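Side-chain contacts in putative glycosyl hydrolase (Bacteroides thetaiotaomicron VPI-5482, PDB 3K11), which is of unknown function but probably acts as a hydrolase on carbohydrate substrates: residues Y42-T47 and Q108-F113; T61-M66 and L114-P119; A153-R158 and V211-R216. One frame throughout, in Å; residues are numbered along the deposited sequence. Where two conformers were deposited one is given.

Overall arrangement
The three contacts illustrate how one helix can organise its surroundings in a mainly helical, six-hairpin fold: two of them share helix 101-128, and the third is reached from it through Phe111. Contact 1 uses 108-113 to hold the last turn of helix 29-45 and the residues just after it; contact 2 uses the next turns to receive the 61-66 loop. Their centres lie about 16 Å apart, and Phe113 CE1 packs 4.1 Å from Tyr63 OH. Contact 3, its centre about 20 Å from that of contact 1, joins two roughly parallel helices; Phe111 CE2 lies 3.6 Å from Met154 CA. Contact 2 is the most peripheral, its centre about 30 Å from the chain's centre.

Contact 1 of 3, residues Y42-T47 and Q108-F113; sequences YIDKET and QNRFRF
Arg110 reaches across to Thr47 and Asp44 and shows how one guanidinium can serve a backbone carbonyl and a carboxylate together. The hydrogen bonds to backbone come first. Arg110 grips Thr47 O side-on with two nitrogens: NE, 2.8 Å from that oxygen, approaches almost in line with the carbonyl bond, whereas NH2, 3.0 Å from the same Thr47 O, comes from above the carbonyl plane. The oxygen lies close to the guanidinium plane, so the pair of bonds should restrain rotation of the group.

The ionic component is a salt bridge between Arg110 NH2 and Asp44 OD1 at 3.2 Å. Here the carboxylate and guanidinium planes are turned 44° from each other. A water spans the same two groups, donating to Asp44 OD1 and accepting from Arg110 NH1 at 2.8 Å.

A further hydrogen bond lies within the receiving turn. With a chi1 of 52°, Thr47 OG1 sits between its own backbone N and carbonyl carbon, from where it turns back to donate to Ile43 O at 2.6 Å.

In the fold, an arginine of helix 101-128 thus binds a backbone carbonyl just after the C-terminal part of helix 29-45, joining the two helices. Tyr106 of helix 101-128 hydrogen-bonds Thr47 OG1, while helix 82-98 packs Trp84 against Thr47 and Tyr88 against Arg110.

Contact 2 of 3, residues T61-M66 and L114-P119; sequences TDYTAM and LAEVAP
The striking feature here is that Glu116 meets Tyr63 at the ring edge: the carboxylate oxygen OE2 stands 3.6 Å from Tyr63 CE2, with no direct hydrogen bond between the two side chains. The ring and carboxylate planes are nearly perpendicular, at 84°. A water completes the connection, 2.7 Å from Tyr63 OH and donating to Glu116 OE1 at 2.9 Å. Because the Glu116 chain is extended, with CG anti to its backbone N (chi1 -179°), its carboxylate projects far enough from helix 101-128 to meet the ring rim.

The ring faces have quite different neighbours. Val117 CG1 makes a CH-pi contact, 4.0 Å from the Tyr63 ring centroid and displaced toward the rim, near CE2 and CZ. On the opposite face, Thr61 O lies over the ring centre. Val51 of strand 51-53 touches both Tyr63 and Val117, and Arg123 of helix 101-128 hydrogen-bonds Tyr63 O.

The 61-66 loop that presents the ring is shaped by an Asx motif, in which Asp62 OD1 accepts from Ala65 N at 3.3 Å; Thr64 OG1 donates to the same Asp62 OD1 at 2.8 Å. Across the contact itself, attraction would come mainly from dispersion at the face and from a weakly positive ring edge facing carboxylate oxygen, with water carrying the strongly polar part of the link.

Contact 3 of 3, residues A153-R158 and V211-R216; sequences AMIKLR and VAQMSR
Gln213 and Ile155 meet where two helices of the six-hairpin, alpha/alpha toroid run side by side. The local segments of helices 148-160 and 202-217 are roughly parallel, inclined at 26° with axes 9.4 Å apart at closest approach, consistent with neighbours in one layer of such a fold.

Gln213 can be followed from CB to its tip. Its CB lies against Ile155, 3.7 Å from CG2 and a little farther from CD1, as the two side chains slide past each other in opposite directions. The chain then bends at chi2 (-68°), which turns the amide toward Lys156 rather than straight across. CD packs beside Lys156 CG, and NE2 comes 3.9 Å from Lys156 CE; the amide thus meets the aliphatic part of the lysine, whose NZ forms its salt bridge with Glu277. At the tip, OE1 lies 3.7 Å from Lys156 CG and close to Ile155 CG2. The same OE1 accepts a bond from Arg216 NH1 at 2.9 Å, in the carbonyl plane and on a lone pair, with an N-H...O angle of 158°. Replacing the glutamine by alanine is likely to deprive Arg216 NH1 of this acceptor, leave the guanidinium less firmly held, and open a gap beside the Lys156 methylenes.

Beyond the glutamine, Ile155 CD1 lies 3.7 Å from SE of Met214, a selenomethionine. Ile170 and Phe174 of helix 167-180 add to this apolar side, touching Ile155 and Met214 respectively. A water also joins the helices, donating to Lys156 O at 2.6 Å and accepting from Arg216 NH1 at 3.0 Å.

Contact 1 of 3, residues Y42-T47 and Q108-F113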
ATOM      1  N   TYR A  42     -31.650   3.859  22.121  1.00 27.34           N
ATOM      2  CA  TYR A  42     -30.598   3.625  23.082  1.00 26.60           C
ATOM      3  C   TYR A  42     -30.036   4.914  23.672  1.00 27.51           C
ATOM      4  O   TYR A  42     -29.950   5.057  24.870  1.00 28.58           O
ATOM      5  CB  TYR A  42     -29.479   2.814  22.420  1.00 25.58           C
ATOM      6  CG  TYR A  42     -28.284   2.632  23.324  1.00 27.65           C
ATOM      7  CD1 TYR A  42     -28.377   1.903  24.491  1.00 28.88           C
ATOM      8  CD2 TYR A  42     -27.065   3.168  22.996  1.00 24.26           C
ATOM      9  CE1 TYR A  42     -27.273   1.756  25.324  1.00 24.84           C
ATOM     10  CE2 TYR A  42     -25.973   3.026  23.821  1.00 24.80           C
ATOM     11  CZ  TYR A  42     -26.074   2.316  24.970  1.00 27.28           C
ATOM     12  OH  TYR A  42     -24.939   2.201  25.764  1.00 28.52           O
ATOM     13  N   ILE A  43     -29.670   5.868  22.825  1.00 25.39           N
ATOM     14  CA  ILE A  43     -29.019   7.073  23.336  1.00 26.53           C
ATOM     15  C   ILE A  43     -30.004   7.931  24.128  1.00 28.64           C
ATOM     16  O   ILE A  43     -29.591   8.669  25.004  1.00 29.90           O
ATOM     17  CB  ILE A  43     -28.323   7.904  22.244  1.00 27.17           C
ATOM     18  CG1 ILE A  43     -29.326   8.442  21.207  1.00 34.17           C
ATOM     19  CG2 ILE A  43     -27.195   7.064  21.595  1.00 23.77           C
ATOM     20  CD1 ILE A  43     -29.105   9.872  20.856  1.00 37.80           C
ATOM     21  N   ASP A  44     -31.276   7.831  23.779  1.00 24.90           N
ATOM     22  CA  ASP A  44     -32.318   8.614  24.459  1.00 31.69           C
ATOM     23  C   ASP A  44     -32.293   8.291  25.975  1.00 35.02           C
ATOM     24  O   ASP A  44     -32.226   9.227  26.840  1.00 36.51           O
ATOM     25  CB  ASP A  44     -33.668   8.266  23.840  1.00 29.25           C
ATOM     26  CG  ASP A  44     -34.802   9.166  24.307  1.00 36.79           C
ATOM     27  OD1 ASP A  44     -34.552  10.313  24.767  1.00 34.79           O
ATOM     28  OD2 ASP A  44     -35.947   8.713  24.176  1.00 40.09           O
ATOM     29  N   LYS A  45     -32.303   6.979  26.275  0.80 33.79           N
ATOM     30  CA  LYS A  45     -32.277   6.498  27.682  0.80 35.64           C
ATOM     31  C   LYS A  45     -30.927   6.662  28.388  0.80 35.34           C
ATOM     32  O   LYS A  45     -30.870   6.605  29.609  0.80 40.25           O
ATOM     33  CB  LYS A  45     -32.857   5.069  27.880  0.80 36.79           C
ATOM     34  CG  LYS A  45     -32.527   3.925  26.880  0.80 43.23           C
ATOM     35  CD  LYS A  45     -31.092   3.380  26.954  0.80 45.86           C
ATOM     36  CE  LYS A  45     -30.852   2.573  28.187  0.80 49.68           C
ATOM     37  NZ  LYS A  45     -29.584   1.815  28.396  0.80 38.13           N
ATOM     38  N   GLU A  46     -29.863   6.875  27.630  1.00 28.51           N
ATOM     39  CA  GLU A  46     -28.527   7.091  28.177  1.00 28.35           C
ATOM     40  C   GLU A  46     -28.053   8.521  28.249  1.00 28.48           C
ATOM     41  O   GLU A  46     -26.857   8.781  28.495  1.00 27.49           O
ATOM     42  CB  GLU A  46     -27.535   6.284  27.333  1.00 29.22           C
ATOM     43  CG  GLU A  46     -27.672   4.796  27.536  1.00 32.11           C
ATOM     44  CD  GLU A  46     -27.313   4.376  28.962  1.00 40.22           C
ATOM     45  OE1 GLU A  46     -26.769   5.189  29.748  1.00 37.13           O
ATOM     46  OE2 GLU A  46     -27.584   3.233  29.287  1.00 37.20           O
ATOM     47  N   THR A  47     -28.945   9.461  27.957  1.00 25.63           N
ATOM     48  CA  THR A  47     -28.637  10.877  28.026  1.00 26.91           C
ATOM     49  C   THR A  47     -29.728  11.610  28.806  1.00 25.95           C
ATOM     50  O   THR A  47     -30.356  12.538  28.290  1.00 25.63           O
ATOM     51  CB  THR A  47     -28.439  11.468  26.615  1.00 27.44           C
ATOM     52  OG1 THR A  47     -29.558  11.148  25.760  1.00 25.27           O
ATOM     53  CG2 THR A  47     -27.100  10.932  26.004  1.00 22.92           C
ATOM     54  N   GLN A 108     -34.656  19.536  21.046  1.00 25.02           N
ATOM     55  CA  GLN A 108     -35.409  20.574  21.762  1.00 23.50           C
ATOM     56  C   GLN A 108     -35.332  20.367  23.276  1.00 25.29           C
ATOM     57  O   GLN A 108     -35.013  21.280  24.036  1.00 24.54           O
ATOM     58  CB  GLN A 108     -36.873  20.556  21.310  1.00 26.10           C
ATOM     59  CG  GLN A 108     -37.136  21.113  19.905  1.00 26.22           C
ATOM     60  CD  GLN A 108     -37.206  22.626  19.871  1.00 30.17           C
ATOM     61  OE1 GLN A 108     -37.184  23.267  20.917  1.00 26.42           O
ATOM     62  NE2 GLN A 108     -37.318  23.200  18.678  1.00 25.64           N
ATOM     63  N   ASN A 109     -35.621  19.149  23.707  1.00 25.04           N
ATOM     64  CA  ASN A 109     -35.673  18.847  25.111  1.00 23.64           C
ATOM     65  C   ASN A 109     -34.333  19.060  25.797  1.00 24.78           C
ATOM     66  O   ASN A 109     -34.272  19.707  26.841  1.00 25.83           O
ATOM     67  CB  ASN A 109     -36.160  17.430  25.306  1.00 25.69           C
ATOM     68  CG  ASN A 109     -36.134  17.006  26.736  1.00 34.20           C
ATOM     69  OD1 ASN A 109     -35.179  16.378  27.187  1.00 37.50           O
ATOM     70  ND2 ASN A 109     -37.182  17.357  27.481  1.00 39.23           N
ATOM     71  N   ARG A 110     -33.267  18.532  25.204  1.00 24.66           N
ATOM     72  CA  ARG A 110     -31.931  18.679  25.807  1.00 24.35           C
ATOM     73  C   ARG A 110     -31.449  20.125  25.823  1.00 25.60           C
ATOM     74  O   ARG A 110     -30.896  20.589  26.823  1.00 24.19           O
ATOM     75  CB  ARG A 110     -30.905  17.771  25.124  1.00 26.91           C
ATOM     76  CG  ARG A 110     -31.227  16.265  25.176  1.00 27.59           C
ATOM     77  CD  ARG A 110     -31.641  15.815  26.528  1.00 30.09           C
ATOM     78  NE  ARG A 110     -31.707  14.345  26.637  1.00 33.48           N
ATOM     79  CZ  ARG A 110     -32.731  13.593  26.249  1.00 34.12           C
ATOM     80  NH1 ARG A 110     -33.774  14.117  25.609  1.00 31.52           N
ATOM     81  NH2 ARG A 110     -32.707  12.294  26.478  1.00 28.51           N
ATOM     82  N   PHE A 111     -31.653  20.835  24.718  1.00 25.60           N
ATOM     83  CA  PHE A 111     -31.263  22.247  24.668  1.00 25.48           C
ATOM     84  C   PHE A 111     -32.054  23.123  25.614  1.00 24.44           C
ATOM     85  O   PHE A 111     -31.499  24.008  26.255  1.00 25.05           O
ATOM     86  CB  PHE A 111     -31.377  22.813  23.231  1.00 24.48           C
ATOM     87  CG  PHE A 111     -30.324  22.327  22.264  1.00 25.39           C
ATOM     88  CD1 PHE A 111     -29.200  21.633  22.686  1.00 22.92           C
ATOM     89  CD2 PHE A 111     -30.426  22.678  20.924  1.00 28.82           C
ATOM     90  CE1 PHE A 111     -28.245  21.271  21.804  1.00 25.50           C
ATOM     91  CE2 PHE A 111     -29.427  22.295  20.026  1.00 21.48           C
ATOM     92  CZ  PHE A 111     -28.388  21.574  20.466  1.00 21.13           C
ATOM     93  N   ARG A 112     -33.353  22.887  25.725  1.00 24.79           N
ATOM     94  CA  ARG A 112     -34.162  23.686  26.643  1.00 23.72           C
ATOM     95  C   ARG A 112     -33.755  23.414  28.104  1.00 25.74           C
ATOM     96  O   ARG A 112     -33.764  24.318  28.917  1.00 23.75           O
ATOM     97  CB  ARG A 112     -35.653  23.426  26.428  1.00 25.01           C
ATOM     98  CG  ARG A 112     -36.129  24.025  25.130  1.00 25.58           C
ATOM     99  CD  ARG A 112     -37.535  23.633  24.776  1.00 22.05           C
ATOM    100  NE  ARG A 112     -37.828  24.150  23.448  1.00 23.81           N
ATOM    101  CZ  ARG A 112     -38.265  25.379  23.189  1.00 28.08           C
ATOM    102  NH1 ARG A 112     -38.525  26.230  24.160  1.00 23.98           N
ATOM    103  NH2 ARG A 112     -38.456  25.758  21.945  1.00 26.63           N
ATOM    104  N   PHE A 113     -33.387  22.164  28.403  1.00 23.90           N
ATOM    105  CA  PHE A 113     -32.958  21.756  29.718  1.00 22.81           C
ATOM    106  C   PHE A 113     -31.646  22.448  30.045  1.00 25.26           C
ATOM    107  O   PHE A 113     -31.490  23.010  31.110  1.00 22.30           O
ATOM    108  CB  PHE A 113     -32.776  20.230  29.764  1.00 25.13           C
ATOM    109  CG  PHE A 113     -32.031  19.743  30.990  1.00 21.43           C
ATOM    110  CD1 PHE A 113     -32.638  19.792  32.242  1.00 20.01           C
ATOM    111  CD2 PHE A 113     -30.746  19.255  30.894  1.00 24.59           C
ATOM    112  CE1 PHE A 113     -31.970  19.344  33.372  1.00 21.38           C
ATOM    113  CE2 PHE A 113     -30.064  18.802  32.008  1.00 23.50           C
ATOM    114  CZ  PHE A 113     -30.676  18.846  33.254  1.00 23.96           C
TER
HETATM  115  O   HOH W   1     -36.130  12.612  25.339  1.00 37.97           O

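Contact 2 of 3, residues T61-M66 and L114-P119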
ATOM      1  N   THR A  61     -35.346  19.168  41.771  1.00 27.62           N
ATOM      2  CA  THR A  61     -36.193  20.007  40.926  1.00 32.48           C
ATOM      3  C   THR A  61     -36.203  21.477  41.380  1.00 32.68           C
ATOM      4  O   THR A  61     -36.567  22.335  40.593  1.00 34.29           O
ATOM      5  CB  THR A  61     -37.608  19.492  40.926  1.00 32.01           C
ATOM      6  OG1 THR A  61     -38.056  19.422  42.270  1.00 35.37           O
ATOM      7  CG2 THR A  61     -37.677  18.112  40.330  1.00 38.46           C
ATOM      8  N   ASP A  62     -35.825  21.768  42.623  1.00 31.37           N
ATOM      9  CA  ASP A  62     -35.740  23.163  43.081  1.00 30.73           C
ATOM     10  C   ASP A  62     -34.364  23.722  42.795  1.00 27.46           C
ATOM     11  O   ASP A  62     -33.459  23.722  43.636  1.00 31.17           O
ATOM     12  CB  ASP A  62     -36.058  23.278  44.551  1.00 34.00           C
ATOM     13  CG  ASP A  62     -36.163  24.719  45.010  1.00 35.51           C
ATOM     14  OD1 ASP A  62     -35.806  25.638  44.226  1.00 39.54           O
ATOM     15  OD2 ASP A  62     -36.578  24.904  46.173  1.00 44.21           O
ATOM     16  N   TYR A  63     -34.216  24.209  41.585  1.00 28.10           N
ATOM     17  CA  TYR A  63     -32.948  24.695  41.115  1.00 29.40           C
ATOM     18  C   TYR A  63     -32.489  25.962  41.809  1.00 30.70           C
ATOM     19  O   TYR A  63     -31.315  26.209  41.915  1.00 32.52           O
ATOM     20  CB  TYR A  63     -32.978  24.937  39.613  1.00 29.62           C
ATOM     21  CG  TYR A  63     -33.379  23.741  38.781  1.00 26.81           C
ATOM     22  CD1 TYR A  63     -32.973  22.454  39.131  1.00 30.18           C
ATOM     23  CD2 TYR A  63     -34.101  23.896  37.607  1.00 25.85           C
ATOM     24  CE1 TYR A  63     -33.305  21.361  38.357  1.00 27.87           C
ATOM     25  CE2 TYR A  63     -34.440  22.806  36.826  1.00 30.08           C
ATOM     26  CZ  TYR A  63     -34.037  21.530  37.211  1.00 30.38           C
ATOM     27  OH  TYR A  63     -34.363  20.418  36.478  1.00 25.76           O
ATOM     28  N   THR A  64     -33.425  26.761  42.301  0.50 30.36           N
ATOM     29  CA  THR A  64     -33.052  28.018  42.932  0.50 29.74           C
ATOM     30  C   THR A  64     -32.388  27.734  44.271  0.50 29.71           C
ATOM     31  O   THR A  64     -31.496  28.468  44.689  0.50 30.65           O
ATOM     32  CB  THR A  64     -34.255  28.957  43.075  0.50 30.59           C
ATOM     33  OG1 THR A  64     -35.227  28.358  43.938  0.50 31.73           O
ATOM     34  CG2 THR A  64     -34.876  29.244  41.681  0.50 21.14           C
ATOM     35  N   ALA A  65     -32.768  26.620  44.888  1.00 29.67           N
ATOM     36  CA  ALA A  65     -32.254  26.220  46.201  1.00 30.39           C
ATOM     37  C   ALA A  65     -31.015  25.321  46.203  1.00 30.69           C
ATOM     38  O   ALA A  65     -30.398  25.141  47.255  1.00 33.81           O
ATOM     39  CB  ALA A  65     -33.357  25.496  46.959  1.00 32.17           C
HETATM   40  N   MSE A  66     -30.662  24.725  45.080  0.50 27.00           N
HETATM   41  CA  MSE A  66     -29.574  23.759  45.107  0.50 23.86           C
HETATM   42  C   MSE A  66     -28.201  24.377  45.319  0.50 26.76           C
HETATM   43  O   MSE A  66     -28.004  25.585  45.153  0.50 27.49           O
HETATM   44  CB  MSE A  66     -29.576  22.957  43.824  0.50 25.97           C
HETATM   45  CG  MSE A  66     -29.141  23.754  42.628  0.50 19.28           C
HETATM   46 SE   MSE A  66     -29.495  22.790  41.042  0.38 14.82          SE
HETATM   47  CE  MSE A  66     -30.898  21.836  41.585  0.50 36.98           C
ATOM     48  N   LEU A 114     -30.684  22.394  29.143  1.00 21.86           N
ATOM     49  CA  LEU A 114     -29.402  23.056  29.393  1.00 22.75           C
ATOM     50  C   LEU A 114     -29.585  24.572  29.564  1.00 23.32           C
ATOM     51  O   LEU A 114     -28.953  25.175  30.438  1.00 24.68           O
ATOM     52  CB  LEU A 114     -28.418  22.758  28.275  1.00 23.94           C
ATOM     53  CG  LEU A 114     -27.901  21.314  28.187  1.00 26.83           C
ATOM     54  CD1 LEU A 114     -27.011  21.169  26.951  1.00 24.04           C
ATOM     55  CD2 LEU A 114     -27.171  20.885  29.476  1.00 23.59           C
ATOM     56  N   ALA A 115     -30.429  25.179  28.731  1.00 24.78           N
ATOM     57  CA  ALA A 115     -30.741  26.641  28.857  1.00 24.63           C
ATOM     58  C   ALA A 115     -31.370  26.975  30.198  1.00 26.09           C
ATOM     59  O   ALA A 115     -31.091  28.023  30.811  1.00 23.21           O
ATOM     60  CB  ALA A 115     -31.676  27.096  27.706  1.00 24.72           C
ATOM     61  N   GLU A 116     -32.245  26.094  30.659  1.00 23.01           N
ATOM     62  CA  GLU A 116     -32.921  26.302  31.908  1.00 23.88           C
ATOM     63  C   GLU A 116     -31.956  26.209  33.077  1.00 25.08           C
ATOM     64  O   GLU A 116     -32.007  27.042  33.965  1.00 24.37           O
ATOM     65  CB  GLU A 116     -33.989  25.244  32.084  1.00 23.29           C
ATOM     66  CG  GLU A 116     -34.775  25.402  33.364  1.00 28.70           C
ATOM     67  CD  GLU A 116     -35.754  24.281  33.556  1.00 32.72           C
ATOM     68  OE1 GLU A 116     -35.632  23.225  32.874  1.00 41.69           O
ATOM     69  OE2 GLU A 116     -36.624  24.462  34.418  1.00 34.56           O
ATOM     70  N   VAL A 117     -31.119  25.167  33.103  1.00 24.28           N
ATOM     71  CA  VAL A 117     -30.309  24.920  34.305  1.00 24.79           C
ATOM     72  C   VAL A 117     -28.996  25.678  34.347  1.00 23.06           C
ATOM     73  O   VAL A 117     -28.487  25.951  35.430  1.00 24.50           O
ATOM     74  CB  VAL A 117     -30.071  23.383  34.566  1.00 22.41           C
ATOM     75  CG1 VAL A 117     -31.425  22.645  34.709  1.00 24.95           C
ATOM     76  CG2 VAL A 117     -29.180  22.761  33.523  1.00 22.12           C
ATOM     77  N   ALA A 118     -28.458  26.054  33.195  1.00 23.98           N
ATOM     78  CA  ALA A 118     -27.147  26.714  33.151  1.00 26.85           C
ATOM     79  C   ALA A 118     -27.003  27.901  34.112  1.00 24.67           C
ATOM     80  O   ALA A 118     -26.019  27.981  34.865  1.00 25.37           O
ATOM     81  CB  ALA A 118     -26.788  27.111  31.723  1.00 27.87           C
ATOM     82  N   PRO A 119     -27.969  28.813  34.101  1.00 28.02           N
ATOM     83  CA  PRO A 119     -27.913  29.963  35.029  1.00 30.11           C
ATOM     84  C   PRO A 119     -27.901  29.602  36.512  1.00 28.94           C
ATOM     85  O   PRO A 119     -27.322  30.332  37.334  1.00 27.59           O
ATOM     86  CB  PRO A 119     -29.188  30.738  34.709  1.00 27.89           C
ATOM     87  CG  PRO A 119     -29.629  30.285  33.403  1.00 36.12           C
ATOM     88  CD  PRO A 119     -29.137  28.882  33.206  1.00 30.33           C
TER
HETATM   89  O   HOH W   2     -35.866  20.720  34.267  1.00 37.59           O

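Contact 3 of 3, residues A153-R158 and V211-R216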
ATOM      1  N   ALA A 153     -24.921  23.298  16.468  1.00 24.23           N
ATOM      2  CA  ALA A 153     -26.270  22.696  16.527  1.00 24.19           C
ATOM      3  C   ALA A 153     -27.331  23.619  17.128  1.00 22.23           C
ATOM      4  O   ALA A 153     -28.484  23.632  16.664  1.00 23.55           O
ATOM      5  CB  ALA A 153     -26.225  21.386  17.288  1.00 22.62           C
HETATM    6  N   MSE A 154     -26.960  24.386  18.162  1.00 23.41           N
HETATM    7  CA  MSE A 154     -27.892  25.316  18.805  1.00 23.07           C
HETATM    8  C   MSE A 154     -28.295  26.427  17.847  1.00 23.37           C
HETATM    9  O   MSE A 154     -29.445  26.796  17.797  1.00 23.77           O
HETATM   10  CB  MSE A 154     -27.278  25.921  20.059  1.00 25.01           C
HETATM   11  CG  MSE A 154     -27.229  24.931  21.203  1.00 26.67           C
HETATM   12 SE   MSE A 154     -26.443  25.777  22.787  0.75 22.54          SE
HETATM   13  CE  MSE A 154     -26.706  24.305  23.999  1.00 24.94           C
ATOM     14  N   ILE A 155     -27.323  26.967  17.090  1.00 22.02           N
ATOM     15  CA  ILE A 155     -27.643  27.943  16.037  1.00 22.17           C
ATOM     16  C   ILE A 155     -28.603  27.346  14.992  1.00 23.16           C
ATOM     17  O   ILE A 155     -29.653  27.920  14.696  1.00 24.15           O
ATOM     18  CB  ILE A 155     -26.373  28.443  15.355  1.00 24.28           C
ATOM     19  CG1 ILE A 155     -25.550  29.315  16.323  1.00 23.09           C
ATOM     20  CG2 ILE A 155     -26.721  29.274  14.113  1.00 22.92           C
ATOM     21  CD1 ILE A 155     -24.003  29.409  15.878  1.00 20.47           C
ATOM     22  N   LYS A 156     -28.293  26.142  14.505  1.00 23.82           N
ATOM     23  CA  LYS A 156     -29.132  25.498  13.525  1.00 22.49           C
ATOM     24  C   LYS A 156     -30.571  25.356  13.973  1.00 23.90           C
ATOM     25  O   LYS A 156     -31.501  25.692  13.233  1.00 25.51           O
ATOM     26  CB  LYS A 156     -28.588  24.129  13.178  1.00 23.88           C
ATOM     27  CG  LYS A 156     -27.325  24.142  12.328  1.00 23.49           C
ATOM     28  CD  LYS A 156     -26.753  22.753  12.293  1.00 28.86           C
ATOM     29  CE  LYS A 156     -25.599  22.586  11.319  1.00 24.18           C
ATOM     30  NZ  LYS A 156     -25.036  21.197  11.346  1.00 23.44           N
ATOM     31  N   LEU A 157     -30.778  24.908  15.206  1.00 26.50           N
ATOM     32  CA  LEU A 157     -32.152  24.723  15.669  1.00 25.39           C
ATOM     33  C   LEU A 157     -32.835  26.046  16.006  1.00 24.83           C
ATOM     34  O   LEU A 157     -34.006  26.239  15.697  1.00 27.97           O
ATOM     35  CB  LEU A 157     -32.226  23.749  16.846  1.00 24.10           C
ATOM     36  CG  LEU A 157     -33.647  23.264  17.219  1.00 27.27           C
ATOM     37  CD1 LEU A 157     -34.342  22.624  16.015  1.00 24.03           C
ATOM     38  CD2 LEU A 157     -33.562  22.244  18.358  1.00 23.15           C
ATOM     39  N   ARG A 158     -32.101  26.979  16.604  1.00 25.13           N
ATOM     40  CA  ARG A 158     -32.719  28.235  16.923  1.00 25.11           C
ATOM     41  C   ARG A 158     -33.168  28.983  15.673  1.00 27.37           C
ATOM     42  O   ARG A 158     -34.195  29.675  15.688  1.00 25.64           O
ATOM     43  CB  ARG A 158     -31.820  29.113  17.778  1.00 24.05           C
ATOM     44  CG  ARG A 158     -32.512  30.407  18.174  1.00 26.74           C
ATOM     45  CD  ARG A 158     -31.875  31.020  19.404  1.00 26.33           C
ATOM     46  NE  ARG A 158     -32.217  32.433  19.397  1.00 38.01           N
ATOM     47  CZ  ARG A 158     -33.409  32.906  19.693  1.00 37.64           C
ATOM     48  NH1 ARG A 158     -34.376  32.109  20.133  1.00 45.63           N
ATOM     49  NH2 ARG A 158     -33.636  34.210  19.578  1.00 37.68           N
ATOM     50  N   VAL A 211     -18.525  29.206  13.070  1.00 24.27           N
ATOM     51  CA  VAL A 211     -18.320  30.497  12.414  1.00 24.41           C
ATOM     52  C   VAL A 211     -19.250  30.596  11.208  1.00 23.76           C
ATOM     53  O   VAL A 211     -19.919  31.601  11.036  1.00 22.55           O
ATOM     54  CB  VAL A 211     -16.830  30.740  12.053  1.00 23.20           C
ATOM     55  CG1 VAL A 211     -16.665  32.108  11.337  1.00 21.58           C
ATOM     56  CG2 VAL A 211     -15.933  30.670  13.322  1.00 23.65           C
ATOM     57  N   ALA A 212     -19.310  29.559  10.360  1.00 23.17           N
ATOM     58  CA  ALA A 212     -20.231  29.534   9.223  1.00 22.23           C
ATOM     59  C   ALA A 212     -21.706  29.732   9.653  1.00 24.99           C
ATOM     60  O   ALA A 212     -22.442  30.535   9.060  1.00 24.28           O
ATOM     61  CB  ALA A 212     -20.044  28.213   8.388  1.00 23.34           C
ATOM     62  N   GLN A 213     -22.133  29.043  10.706  1.00 24.79           N
ATOM     63  CA  GLN A 213     -23.506  29.201  11.179  1.00 24.19           C
ATOM     64  C   GLN A 213     -23.768  30.559  11.786  1.00 23.70           C
ATOM     65  O   GLN A 213     -24.867  31.114  11.618  1.00 24.14           O
ATOM     66  CB  GLN A 213     -23.871  28.069  12.156  1.00 23.86           C
ATOM     67  CG  GLN A 213     -24.108  26.718  11.442  1.00 22.58           C
ATOM     68  CD  GLN A 213     -25.329  26.709  10.581  1.00 26.68           C
ATOM     69  OE1 GLN A 213     -26.316  27.366  10.880  1.00 24.09           O
ATOM     70  NE2 GLN A 213     -25.282  25.966   9.480  1.00 23.47           N
HETATM   71  N   MSE A 214     -22.792  31.113  12.492  1.00 24.24           N
HETATM   72  CA  MSE A 214     -22.961  32.457  13.054  1.00 25.71           C
HETATM   73  C   MSE A 214     -23.181  33.484  11.964  1.00 24.82           C
HETATM   74  O   MSE A 214     -23.840  34.503  12.222  1.00 26.29           O
HETATM   75  CB  MSE A 214     -21.783  32.947  13.887  1.00 27.30           C
HETATM   76  CG  MSE A 214     -21.782  32.673  15.310  1.00 37.44           C
HETATM   77 SE   MSE A 214     -23.330  33.010  16.360  0.75 23.44          SE
HETATM   78  CE  MSE A 214     -23.056  34.661  17.112  1.00 28.90           C
ATOM     79  N   SER A 215     -22.656  33.247  10.750  1.00 25.78           N
ATOM     80  CA  SER A 215     -22.943  34.168   9.648  1.00 23.89           C
ATOM     81  C   SER A 215     -24.432  34.218   9.341  1.00 26.22           C
ATOM     82  O   SER A 215     -24.911  35.214   8.824  1.00 26.59           O
ATOM     83  CB  SER A 215     -22.152  33.812   8.374  1.00 28.85           C
ATOM     84  OG  SER A 215     -22.783  32.793   7.632  1.00 22.91           O
ATOM     85  N   ARG A 216     -25.160  33.147   9.650  1.00 27.18           N
ATOM     86  CA  ARG A 216     -26.603  33.057   9.449  1.00 27.94           C
ATOM     87  C   ARG A 216     -27.382  33.624  10.632  1.00 28.56           C
ATOM     88  O   ARG A 216     -28.528  34.088  10.487  1.00 26.48           O
ATOM     89  CB  ARG A 216     -27.037  31.590   9.267  1.00 26.23           C
ATOM     90  CG  ARG A 216     -26.379  30.842   8.123  1.00 30.00           C
ATOM     91  CD  ARG A 216     -26.827  29.396   8.077  1.00 30.99           C
ATOM     92  NE  ARG A 216     -28.266  29.333   7.840  1.00 29.96           N
ATOM     93  CZ  ARG A 216     -29.141  28.514   8.451  1.00 36.05           C
ATOM     94  NH1 ARG A 216     -28.792  27.621   9.399  1.00 30.10           N
ATOM     95  NH2 ARG A 216     -30.418  28.601   8.107  1.00 37.40           N
TER
HETATM   96  O   HOH W   3     -30.983  26.012  10.687  1.00 31.01           O